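Local coordinates for NOL1/NOP2/sun family protein (PDB 3M4X), which probably methylates cytosines of ribosomal RNA, as NOL1/NOP2/sun family enzymes do, by means of a Rossmann-like methyltransferase domain joined to PUA-like and RRM-like modules, at residues A[49-52]-A[53-57]; A[162-165]-A[166-169]; A[329-332]-A[333-337]; A[403-406]-A[407-411]. All blocks are in the same frame, centred on the assembly; numbering follows the deposited sequence.

Contact 1: residues A[49-52]-A[53-57]; sequences GLDM and VQTYH
Gln-54 lies obliquely across Leu-50, one helical turn earlier, and all but its amide oxygen pack on it. Its CB and CG rest near the Leu-50 carbonyl, CG at 3.5 Å from Leu-50 O. CG is turned beside the backbone N (chi1 -79°), and the extended chain beyond it brings CD to 3.8 Å from Leu-50 CG. At the tip the amide splits its company: NE2 lies against the leucine branch, 3.7 Å from Leu-50 CD1, while OE1 takes a hydrogen bond from a water at 2.8 Å. The same water donates to Asp-51 OD1, tying the amide to the carboxylate on the polar side of the helix. Asp-51 also offers its backbone: Thr-55 N and Thr-55 OG1 both donate to Asp-51 O, the hydroxyl at 2.9 Å, and they come from opposite faces of the carbonyl plane. The threonine hydroxyl is thereby satisfied by its own helix. Further round, Met-52, a selenomethionine, runs alongside Tyr-56 in the same direction. Its chain is bent at chi2 and chi3, which places SE in the ring plane at the edge, 3.7 Å from Tyr-56 CE1. Thr-55 CG2 sits over the centre of one face of this ring, and the Tyr-56 hydroxyl is hydrogen-bonded to Asp-431 OD2. Helix 49-56 of the RsmF-type N-terminal domain is amphipathic, its side chains paired i to i+4, with Leu-50 and Val-53 on Phe-71 of strand 70-72, Asp-51, Gln-54 and Thr-55 on the polar side, and a Met-aromatic contact between Met-52 and Tyr-56.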
loop_
_atom_site.group_PDB
_atom_site.type_symbol
_atom_site.label_atom_id
_atom_site.label_comp_id
_atom_site.label_asym_id
_atom_site.label_seq_id
_atom_site.Cartn_x
_atom_site.Cartn_y
_atom_site.Cartn_z
ATOM N N GLY A 49 -15.788 3.686 -7.549
ATOM C CA GLY A 49 -15.264 2.772 -6.558
ATOM C C GLY A 49 -16.243 2.472 -5.440
ATOM O O GLY A 49 -16.538 1.315 -5.149
ATOM N N LEU A 50 -16.758 3.516 -4.808
ATOM C CA LEU A 50 -17.650 3.326 -3.673
ATOM C C LEU A 50 -18.996 2.765 -4.113
ATOM O O LEU A 50 -19.524 1.847 -3.487
ATOM C CB LEU A 50 -17.839 4.638 -2.906
ATOM C CG LEU A 50 -18.910 4.677 -1.811
ATOM C CD1 LEU A 50 -18.605 3.745 -0.593
ATOM C CD2 LEU A 50 -19.076 6.124 -1.354
ATOM N N ASP A 51 -19.557 3.321 -5.182
ATOM C CA ASP A 51 -20.854 2.853 -5.667
ATOM C C ASP A 51 -20.798 1.356 -5.947
ATOM O O ASP A 51 -21.714 0.610 -5.600
ATOM C CB ASP A 51 -21.288 3.607 -6.929
ATOM C CG ASP A 51 -22.631 3.111 -7.474
ATOM O OD1 ASP A 51 -23.337 2.378 -6.758
ATOM O OD2 ASP A 51 -22.987 3.451 -8.620
HETATM N N MSE A 52 -19.719 0.914 -6.578
HETATM C CA MSE A 52 -19.587 -0.497 -6.913
HETATM C C MSE A 52 -19.523 -1.385 -5.670
HETATM O O MSE A 52 -20.035 -2.498 -5.666
HETATM C CB MSE A 52 -18.372 -0.717 -7.814
HETATM C CG MSE A 52 -18.565 -0.178 -9.241
HETATM SE SE MSE A 52 -20.062 -1.029 -10.247
HETATM C CE MSE A 52 -21.496 0.217 -9.812
ATOM N N VAL A 53 -18.882 -0.893 -4.613
ATOM C CA VAL A 53 -18.823 -1.637 -3.365
ATOM C C VAL A 53 -20.182 -1.671 -2.653
ATOM O O VAL A 53 -20.570 -2.691 -2.078
ATOM C CB VAL A 53 -17.740 -1.075 -2.422
ATOM C CG1 VAL A 53 -17.905 -1.653 -1.005
ATOM C CG2 VAL A 53 -16.350 -1.372 -2.984
ATOM N N GLN A 54 -20.911 -0.562 -2.712
ATOM C CA GLN A 54 -22.206 -0.476 -2.052
ATOM C C GLN A 54 -23.191 -1.431 -2.708
ATOM O O GLN A 54 -24.033 -2.045 -2.045
ATOM C CB GLN A 54 -22.727 0.962 -2.092
ATOM C CG GLN A 54 -22.077 1.878 -1.021
ATOM C CD GLN A 54 -22.393 3.348 -1.233
ATOM O OE1 GLN A 54 -22.792 3.766 -2.325
ATOM N NE2 GLN A 54 -22.224 4.139 -0.190
ATOM N N THR A 55 -23.053 -1.568 -4.019
ATOM C CA THR A 55 -23.949 -2.381 -4.820
ATOM C C THR A 55 -23.663 -3.878 -4.710
ATOM O O THR A 55 -24.563 -4.649 -4.396
ATOM C CB THR A 55 -23.881 -1.947 -6.271
ATOM O OG1 THR A 55 -24.248 -0.566 -6.347
ATOM C CG2 THR A 55 -24.837 -2.772 -7.121
ATOM N N TYR A 56 -22.409 -4.278 -4.918
ATOM C CA TYR A 56 -22.056 -5.696 -4.991
ATOM C C TYR A 56 -21.487 -6.320 -3.719
ATOM O O TYR A 56 -21.348 -7.548 -3.623
ATOM C CB TYR A 56 -21.147 -5.933 -6.190
ATOM C CG TYR A 56 -21.853 -5.521 -7.458
ATOM C CD1 TYR A 56 -21.486 -4.367 -8.129
ATOM C CD2 TYR A 56 -22.949 -6.251 -7.937
ATOM C CE1 TYR A 56 -22.143 -3.964 -9.283
ATOM C CE2 TYR A 56 -23.628 -5.855 -9.093
ATOM C CZ TYR A 56 -23.216 -4.711 -9.760
ATOM O OH TYR A 56 -23.855 -4.296 -10.900
ATOM N N HIS A 57 -21.166 -5.475 -2.744
ATOM C CA HIS A 57 -20.814 -5.950 -1.415
ATOM C C HIS A 57 -22.037 -5.748 -0.505
ATOM O O HIS A 57 -22.703 -6.712 -0.133
ATOM C CB HIS A 57 -19.596 -5.191 -0.868
ATOM C CG HIS A 57 -18.837 -5.938 0.190
ATOM N ND1 HIS A 57 -19.404 -6.318 1.388
ATOM C CD2 HIS A 57 -17.553 -6.363 0.230
ATOM C CE1 HIS A 57 -18.506 -6.960 2.114
ATOM N NE2 HIS A 57 -17.373 -6.998 1.438
HETATM O O HOH W 1 -24.312 2.787 -4.516
#

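Contact 2: residues A[162-165]-A[166-169]; sequences NHAP and AELV
His-163 and Glu-167 cross at about a right angle, the imidazole and carboxylate planes standing 82° apart. The carboxylate approaches the ring at its edge, near the ring plane, and brings Glu-167 OE1 to 2.9 Å from His-163 CD2. This is a close meeting of oxygen with a ring carbon; the nearer ring nitrogen, His-163 NE2, stays 4.2 Å from that oxygen, so no salt bridge forms. OE1 has a firmer partner in the backbone, since Ala-164 N donates to it at 3.1 Å, reaching it from above the carboxylate plane. The glutamate gets there with CG beside its own backbone N (chi1 -61°) and the rest of the chain extended, folding back over the start of the helix. In return Glu-167 N makes only a weak bond to Ala-164 O. Leu-168 takes another direction: it crosses the histidine obliquely, and its CD2 methyl lies 3.8 Å from His-163 CB. Leu-168 N binds Pro-165 O at 2.9 Å from above the carbonyl plane, as the chain tightens into its first turn. Pro-165 and Ala-166 face helix 205-222, and His-163 O accepts from Asn-136 ND2. A glutamate folded back onto the amide of Ala-164 resembles one half of a capping box, here at the strand-to-helix turn of the beta-alpha-beta unit formed by strand 158-161, helix 165-172 and strand 176-182 in the Rossmann-like methyltransferase domain.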
loop_
_atom_site.group_PDB
_atom_site.type_symbol
_atom_site.label_atom_id
_atom_site.label_comp_id
_atom_site.label_asym_id
_atom_site.label_seq_id
_atom_site.Cartn_x
_atom_site.Cartn_y
_atom_site.Cartn_z
ATOM N N ASN A 162 13.034 -3.253 -4.143
ATOM C CA ASN A 162 13.386 -4.454 -3.395
ATOM C C ASN A 162 14.732 -4.308 -2.702
ATOM O O ASN A 162 15.706 -4.930 -3.098
ATOM C CB ASN A 162 13.422 -5.649 -4.341
ATOM C CG ASN A 162 13.831 -6.919 -3.651
ATOM O OD1 ASN A 162 14.400 -7.813 -4.274
ATOM N ND2 ASN A 162 13.551 -7.010 -2.354
ATOM N N HIS A 163 14.777 -3.481 -1.665
ATOM C CA HIS A 163 16.036 -3.140 -1.009
ATOM C C HIS A 163 15.907 -3.012 0.500
ATOM O O HIS A 163 14.812 -2.817 1.036
ATOM C CB HIS A 163 16.581 -1.811 -1.541
ATOM C CG HIS A 163 17.281 -1.916 -2.859
ATOM N ND1 HIS A 163 16.647 -1.672 -4.058
ATOM C CD2 HIS A 163 18.564 -2.220 -3.165
ATOM C CE1 HIS A 163 17.510 -1.828 -5.047
ATOM N NE2 HIS A 163 18.678 -2.161 -4.532
ATOM N N ALA A 164 17.051 -3.125 1.170
ATOM C CA ALA A 164 17.193 -2.698 2.550
ATOM C C ALA A 164 17.259 -1.182 2.549
ATOM O O ALA A 164 17.791 -0.580 1.610
ATOM C CB ALA A 164 18.474 -3.280 3.160
ATOM N N PRO A 165 16.724 -0.552 3.596
ATOM C CA PRO A 165 16.707 0.912 3.680
ATOM C C PRO A 165 18.029 1.584 3.271
ATOM O O PRO A 165 18.019 2.466 2.408
ATOM C CB PRO A 165 16.393 1.164 5.155
ATOM C CG PRO A 165 15.550 -0.003 5.543
ATOM C CD PRO A 165 16.113 -1.180 4.779
ATOM N N ALA A 166 19.143 1.164 3.864
ATOM C CA ALA A 166 20.428 1.816 3.633
ATOM C C ALA A 166 20.829 1.829 2.161
ATOM O O ALA A 166 21.414 2.793 1.673
ATOM C CB ALA A 166 21.535 1.166 4.496
ATOM N N GLU A 167 20.516 0.755 1.453
ATOM C CA GLU A 167 20.819 0.668 0.032
ATOM C C GLU A 167 20.130 1.759 -0.785
ATOM O O GLU A 167 20.559 2.075 -1.886
ATOM C CB GLU A 167 20.436 -0.713 -0.498
ATOM C CG GLU A 167 21.201 -1.835 0.185
ATOM C CD GLU A 167 20.699 -3.218 -0.189
ATOM O OE1 GLU A 167 19.541 -3.335 -0.641
ATOM O OE2 GLU A 167 21.468 -4.189 -0.017
ATOM N N LEU A 168 19.067 2.339 -0.245
ATOM C CA LEU A 168 18.284 3.328 -0.986
ATOM C C LEU A 168 18.851 4.733 -0.851
ATOM O O LEU A 168 18.637 5.592 -1.701
ATOM C CB LEU A 168 16.835 3.336 -0.492
ATOM C CG LEU A 168 15.974 2.098 -0.745
ATOM C CD1 LEU A 168 14.605 2.255 -0.088
ATOM C CD2 LEU A 168 15.826 1.814 -2.244
ATOM N N VAL A 169 19.553 4.964 0.247
ATOM C CA VAL A 169 20.041 6.287 0.583
ATOM C C VAL A 169 20.828 6.957 -0.536
ATOM O O VAL A 169 20.529 8.095 -0.894
ATOM C CB VAL A 169 20.878 6.250 1.858
ATOM C CG1 VAL A 169 21.482 7.615 2.123
ATOM C CG2 VAL A 169 20.010 5.794 3.013
#

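Contact 3: residues A[329-332]-A[333-337]; sequences LWTE and FSNDF
Phe-333 and Trp-330 meet obliquely on the buried side of the helix, Trp-330 CZ3 lying 3.8 Å from Phe-333 CD2. Both swing CG beside the carbonyl carbon (chi1 159° in the tryptophan, 172° in the phenylalanine), which sends the two aromatic groups off the same flank. The indole is covered on one face by Ser-334, one turn on: Ser-334 CB stands 3.9 Å from the centroid of the Trp-330 six-membered ring, a CH-pi contact displaced toward the ring's rim. Ser-334 OG has both Trp-330 O, at 2.9 Å, and Thr-331 O within range, and its single proton could go to either. Phe-333 is held through its backbone as well, its N giving a nearly straight bond to Leu-329 O. Glu-332, on the exposed side, contributes mainly through its carbonyl. Two donors share Glu-332 O: Asp-336 N comes at 3.2 Å nearly along the C=O axis, whereas Asn-335 N, at 2.9 Å, reaches it from well above the carbonyl plane. Asn-335 N also makes a weak bond to Thr-331 O, so this amide is divided between two carbonyls. Helix 324-336 lays its aromatic flank on the antiparallel sheet of the first C-terminal domain: Trp-330 and Phe-333 meet Phe-382 of strand 381-384, and Trp-330 also touches Leu-374 of strand 372-378. Phe-337 meets Phe-437 of strand 433-441, which belongs to the five-stranded mixed sheet.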
loop_
_atom_site.group_PDB
_atom_site.type_symbol
_atom_site.label_atom_id
_atom_site.label_comp_id
_atom_site.label_asym_id
_atom_site.label_seq_id
_atom_site.Cartn_x
_atom_site.Cartn_y
_atom_site.Cartn_z
ATOM N N LEU A 329 4.049 0.629 -33.548
ATOM C CA LEU A 329 3.116 -0.266 -32.872
ATOM C C LEU A 329 2.313 0.406 -31.740
ATOM O O LEU A 329 1.080 0.304 -31.705
ATOM C CB LEU A 329 3.863 -1.499 -32.350
ATOM C CG LEU A 329 3.798 -2.748 -33.238
ATOM C CD1 LEU A 329 3.886 -2.380 -34.697
ATOM C CD2 LEU A 329 4.886 -3.745 -32.873
ATOM N N TRP A 330 3.007 1.088 -30.828
ATOM C CA TRP A 330 2.352 1.681 -29.657
ATOM C C TRP A 330 1.442 2.824 -30.050
ATOM O O TRP A 330 0.385 3.034 -29.447
ATOM C CB TRP A 330 3.371 2.170 -28.623
ATOM C CG TRP A 330 2.833 3.211 -27.656
ATOM C CD1 TRP A 330 3.136 4.546 -27.634
ATOM C CD2 TRP A 330 1.898 3.000 -26.578
ATOM N NE1 TRP A 330 2.453 5.174 -26.613
ATOM C CE2 TRP A 330 1.686 4.246 -25.955
ATOM C CE3 TRP A 330 1.221 1.874 -26.084
ATOM C CZ2 TRP A 330 0.825 4.401 -24.863
ATOM C CZ3 TRP A 330 0.375 2.031 -25.005
ATOM C CH2 TRP A 330 0.184 3.283 -24.404
ATOM N N THR A 331 1.864 3.574 -31.057
ATOM C CA THR A 331 1.107 4.737 -31.480
ATOM C C THR A 331 -0.220 4.283 -32.072
ATOM O O THR A 331 -1.264 4.876 -31.805
ATOM C CB THR A 331 1.923 5.616 -32.458
ATOM O OG1 THR A 331 3.028 6.203 -31.747
ATOM C CG2 THR A 331 1.059 6.724 -33.049
ATOM N N GLU A 332 -0.176 3.208 -32.851
ATOM C CA GLU A 332 -1.393 2.629 -33.393
ATOM C C GLU A 332 -2.336 2.351 -32.239
ATOM O O GLU A 332 -3.406 2.957 -32.145
ATOM C CB GLU A 332 -1.089 1.333 -34.147
ATOM C CG GLU A 332 0.179 1.399 -34.978
ATOM C CD GLU A 332 0.028 0.775 -36.353
ATOM O OE1 GLU A 332 -0.975 0.061 -36.575
ATOM O OE2 GLU A 332 0.916 1.001 -37.208
ATOM N N PHE A 333 -1.924 1.448 -31.349
ATOM C CA PHE A 333 -2.770 1.049 -30.231
ATOM C C PHE A 333 -3.293 2.248 -29.456
ATOM O O PHE A 333 -4.492 2.350 -29.179
ATOM C CB PHE A 333 -2.054 0.087 -29.267
ATOM C CG PHE A 333 -2.843 -0.186 -28.019
ATOM C CD1 PHE A 333 -3.814 -1.174 -28.001
ATOM C CD2 PHE A 333 -2.655 0.580 -26.883
ATOM C CE1 PHE A 333 -4.568 -1.401 -26.873
ATOM C CE2 PHE A 333 -3.406 0.354 -25.745
ATOM C CZ PHE A 333 -4.365 -0.638 -25.742
ATOM N N SER A 334 -2.398 3.155 -29.095
ATOM C CA SER A 334 -2.780 4.256 -28.223
ATOM C C SER A 334 -3.760 5.173 -28.929
ATOM O O SER A 334 -4.484 5.936 -28.289
ATOM C CB SER A 334 -1.549 5.034 -27.737
ATOM O OG SER A 334 -0.845 5.603 -28.820
ATOM N N ASN A 335 -3.773 5.096 -30.256
ATOM C CA ASN A 335 -4.654 5.929 -31.063
ATOM C C ASN A 335 -6.093 5.409 -31.070
ATOM O O ASN A 335 -7.019 6.149 -30.741
ATOM C CB ASN A 335 -4.133 6.052 -32.501
ATOM C CG ASN A 335 -3.133 7.190 -32.675
ATOM O OD1 ASN A 335 -3.061 8.113 -31.860
ATOM N ND2 ASN A 335 -2.366 7.132 -33.756
ATOM N N ASP A 336 -6.289 4.150 -31.459
ATOM C CA ASP A 336 -7.645 3.613 -31.505
ATOM C C ASP A 336 -8.164 3.235 -30.118
ATOM O O ASP A 336 -9.361 3.003 -29.932
ATOM C CB ASP A 336 -7.804 2.472 -32.529
ATOM C CG ASP A 336 -6.987 1.240 -32.194
ATOM O OD1 ASP A 336 -7.008 0.790 -31.026
ATOM O OD2 ASP A 336 -6.347 0.700 -33.123
ATOM N N PHE A 337 -7.271 3.206 -29.137
ATOM C CA PHE A 337 -7.720 2.955 -27.779
ATOM C C PHE A 337 -7.830 4.268 -27.001
ATOM O O PHE A 337 -8.349 4.290 -25.887
ATOM C CB PHE A 337 -6.823 1.927 -27.082
ATOM C CG PHE A 337 -7.289 1.543 -25.700
ATOM C CD1 PHE A 337 -8.232 0.539 -25.524
ATOM C CD2 PHE A 337 -6.779 2.188 -24.582
ATOM C CE1 PHE A 337 -8.659 0.193 -24.266
ATOM C CE2 PHE A 337 -7.198 1.844 -23.317
ATOM C CZ PHE A 337 -8.141 0.842 -23.152
#

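Contact 4: residues A[403-406]-A[407-411]; sequences ITQK and EWQSY
Lys-406 O is gripped twice by Ser-410, whose N donates at 3.0 Å and whose OG donates at 3.1 Å from the opposite face of the carbonyl plane. The serine hydroxyl lies beside its own backbone N (chi1 -48°), within range of the carbonyl one turn back. At the start of the helix the exchange is reciprocal. Glu-407 N donates to Thr-404 OG1 at 3.2 Å, and Thr-404 N donates to Glu-407 OE1, meeting it on the anti side and tilted from the carboxylate plane. The pair forms a capping box, with Thr-404 as N-cap of helix 405-413, where strand 400-403, an outermost strand of the five-stranded mixed sheet of the PUA-like fold, gives way to the helix. The other carboxylate oxygen, Glu-407 OE2, makes a salt bridge with Arg-419, which would fix the rotation of the group. Glu-407 OE1 also lies 3.5 Å from Ile-403 CB. Ile-403 reaches the base of the tryptophan, its CD1 4.0 Å from Trp-408 CB, and both residues rest on Val-435 of strand 433-441. The indole runs on beyond this contact, its NE1 hydrogen-bonded to Gln-83 OE1.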
loop_
_atom_site.group_PDB
_atom_site.type_symbol
_atom_site.label_atom_id
_atom_site.label_comp_id
_atom_site.label_asym_id
_atom_site.label_seq_id
_atom_site.Cartn_x
_atom_site.Cartn_y
_atom_site.Cartn_z
ATOM N N ILE A 403 -19.638 -6.934 -19.993
ATOM C CA ILE A 403 -19.815 -8.366 -19.792
ATOM C C ILE A 403 -20.738 -8.619 -18.604
ATOM O O ILE A 403 -21.040 -7.693 -17.839
ATOM C CB ILE A 403 -18.483 -9.063 -19.533
ATOM C CG1 ILE A 403 -17.895 -8.581 -18.213
ATOM C CG2 ILE A 403 -17.517 -8.789 -20.689
ATOM C CD1 ILE A 403 -16.673 -9.341 -17.767
ATOM N N THR A 404 -21.191 -9.869 -18.475
ATOM C CA THR A 404 -22.075 -10.313 -17.398
ATOM C C THR A 404 -21.201 -10.970 -16.338
ATOM O O THR A 404 -20.010 -11.155 -16.559
ATOM C CB THR A 404 -23.113 -11.359 -17.918
ATOM O OG1 THR A 404 -22.423 -12.530 -18.369
ATOM C CG2 THR A 404 -23.925 -10.798 -19.086
ATOM N N GLN A 405 -21.763 -11.338 -15.192
ATOM C CA GLN A 405 -20.918 -11.979 -14.180
ATOM C C GLN A 405 -20.486 -13.386 -14.602
ATOM O O GLN A 405 -19.345 -13.790 -14.361
ATOM C CB GLN A 405 -21.564 -11.966 -12.798
ATOM C CG GLN A 405 -22.992 -12.467 -12.759
ATOM C CD GLN A 405 -23.096 -13.977 -12.555
ATOM O OE1 GLN A 405 -24.046 -14.616 -13.030
ATOM N NE2 GLN A 405 -22.120 -14.554 -11.847
ATOM N N LYS A 406 -21.385 -14.111 -15.268
ATOM C CA LYS A 406 -21.053 -15.418 -15.828
ATOM C C LYS A 406 -19.870 -15.337 -16.774
ATOM O O LYS A 406 -18.959 -16.171 -16.722
ATOM C CB LYS A 406 -22.249 -16.019 -16.558
ATOM C CG LYS A 406 -23.005 -17.034 -15.742
ATOM C CD LYS A 406 -23.962 -17.828 -16.617
ATOM C CE LYS A 406 -24.816 -18.747 -15.765
ATOM N NZ LYS A 406 -25.388 -17.977 -14.629
ATOM N N GLU A 407 -19.891 -14.333 -17.647
ATOM C CA GLU A 407 -18.753 -14.074 -18.515
ATOM C C GLU A 407 -17.514 -13.691 -17.698
ATOM O O GLU A 407 -16.392 -14.109 -18.010
ATOM C CB GLU A 407 -19.101 -13.019 -19.572
ATOM C CG GLU A 407 -19.879 -13.602 -20.739
ATOM C CD GLU A 407 -20.589 -12.556 -21.573
ATOM O OE1 GLU A 407 -20.564 -11.366 -21.197
ATOM O OE2 GLU A 407 -21.183 -12.932 -22.609
ATOM N N TRP A 408 -17.716 -12.921 -16.635
ATOM C CA TRP A 408 -16.614 -12.661 -15.708
ATOM C C TRP A 408 -16.024 -13.976 -15.176
ATOM O O TRP A 408 -14.802 -14.173 -15.187
ATOM C CB TRP A 408 -17.034 -11.727 -14.560
ATOM C CG TRP A 408 -15.918 -11.522 -13.559
ATOM C CD1 TRP A 408 -14.907 -10.604 -13.628
ATOM C CD2 TRP A 408 -15.682 -12.289 -12.369
ATOM N NE1 TRP A 408 -14.062 -10.747 -12.545
ATOM C CE2 TRP A 408 -14.520 -11.768 -11.757
ATOM C CE3 TRP A 408 -16.351 -13.351 -11.752
ATOM C CZ2 TRP A 408 -14.009 -12.279 -10.563
ATOM C CZ3 TRP A 408 -15.835 -13.862 -10.564
ATOM C CH2 TRP A 408 -14.677 -13.320 -9.985
ATOM N N GLN A 409 -16.893 -14.881 -14.721
ATOM C CA GLN A 409 -16.452 -16.204 -14.276
ATOM C C GLN A 409 -15.574 -16.899 -15.321
ATOM O O GLN A 409 -14.469 -17.347 -15.012
ATOM C CB GLN A 409 -17.654 -17.099 -13.955
ATOM C CG GLN A 409 -17.847 -17.401 -12.484
ATOM C CD GLN A 409 -19.048 -16.680 -11.891
ATOM O OE1 GLN A 409 -19.887 -16.147 -12.616
ATOM N NE2 GLN A 409 -19.134 -16.664 -10.563
ATOM N N SER A 410 -16.076 -16.988 -16.554
ATOM C CA SER A 410 -15.351 -17.632 -17.651
ATOM C C SER A 410 -14.032 -16.935 -17.920
ATOM O O SER A 410 -13.006 -17.579 -18.142
ATOM C CB SER A 410 -16.190 -17.616 -18.928
ATOM O OG SER A 410 -17.505 -18.066 -18.671
ATOM N N TYR A 411 -14.070 -15.608 -17.894
ATOM C CA TYR A 411 -12.883 -14.800 -18.140
ATOM C C TYR A 411 -11.779 -15.056 -17.108
ATOM O O TYR A 411 -10.636 -15.337 -17.473
ATOM C CB TYR A 411 -13.248 -13.312 -18.210
ATOM C CG TYR A 411 -12.060 -12.402 -18.453
ATOM C CD1 TYR A 411 -11.436 -12.358 -19.693
ATOM C CD2 TYR A 411 -11.562 -11.586 -17.435
ATOM C CE1 TYR A 411 -10.345 -11.529 -19.910
ATOM C CE2 TYR A 411 -10.485 -10.758 -17.644
ATOM C CZ TYR A 411 -9.877 -10.728 -18.879
ATOM O OH TYR A 411 -8.792 -9.895 -19.083
#

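Overall arrangement
The four contacts follow one another along the chain, each within a single stretch, and sample four parts of the protein. Contact 1 lies in the N-terminal domain, contact 2 in the Rossmann-like methyltransferase domain, contact 3 on the helix of the first C-terminal domain and contact 4 at the start of a PUA-like domain helix. Contacts 1 and 4 are the nearest pair, their centres 18 Å and nearest atoms about 7 Å apart, although some 350 residues separate them. Contacts 2 and 4 are farthest apart, 42 Å between centres, on opposite sides of the chain's centre. The N-terminal domain and probably RNA-binding PUA-like module lie side by side, joined by Tyr-56 to Asp-431 and Trp-408 to Gln-83.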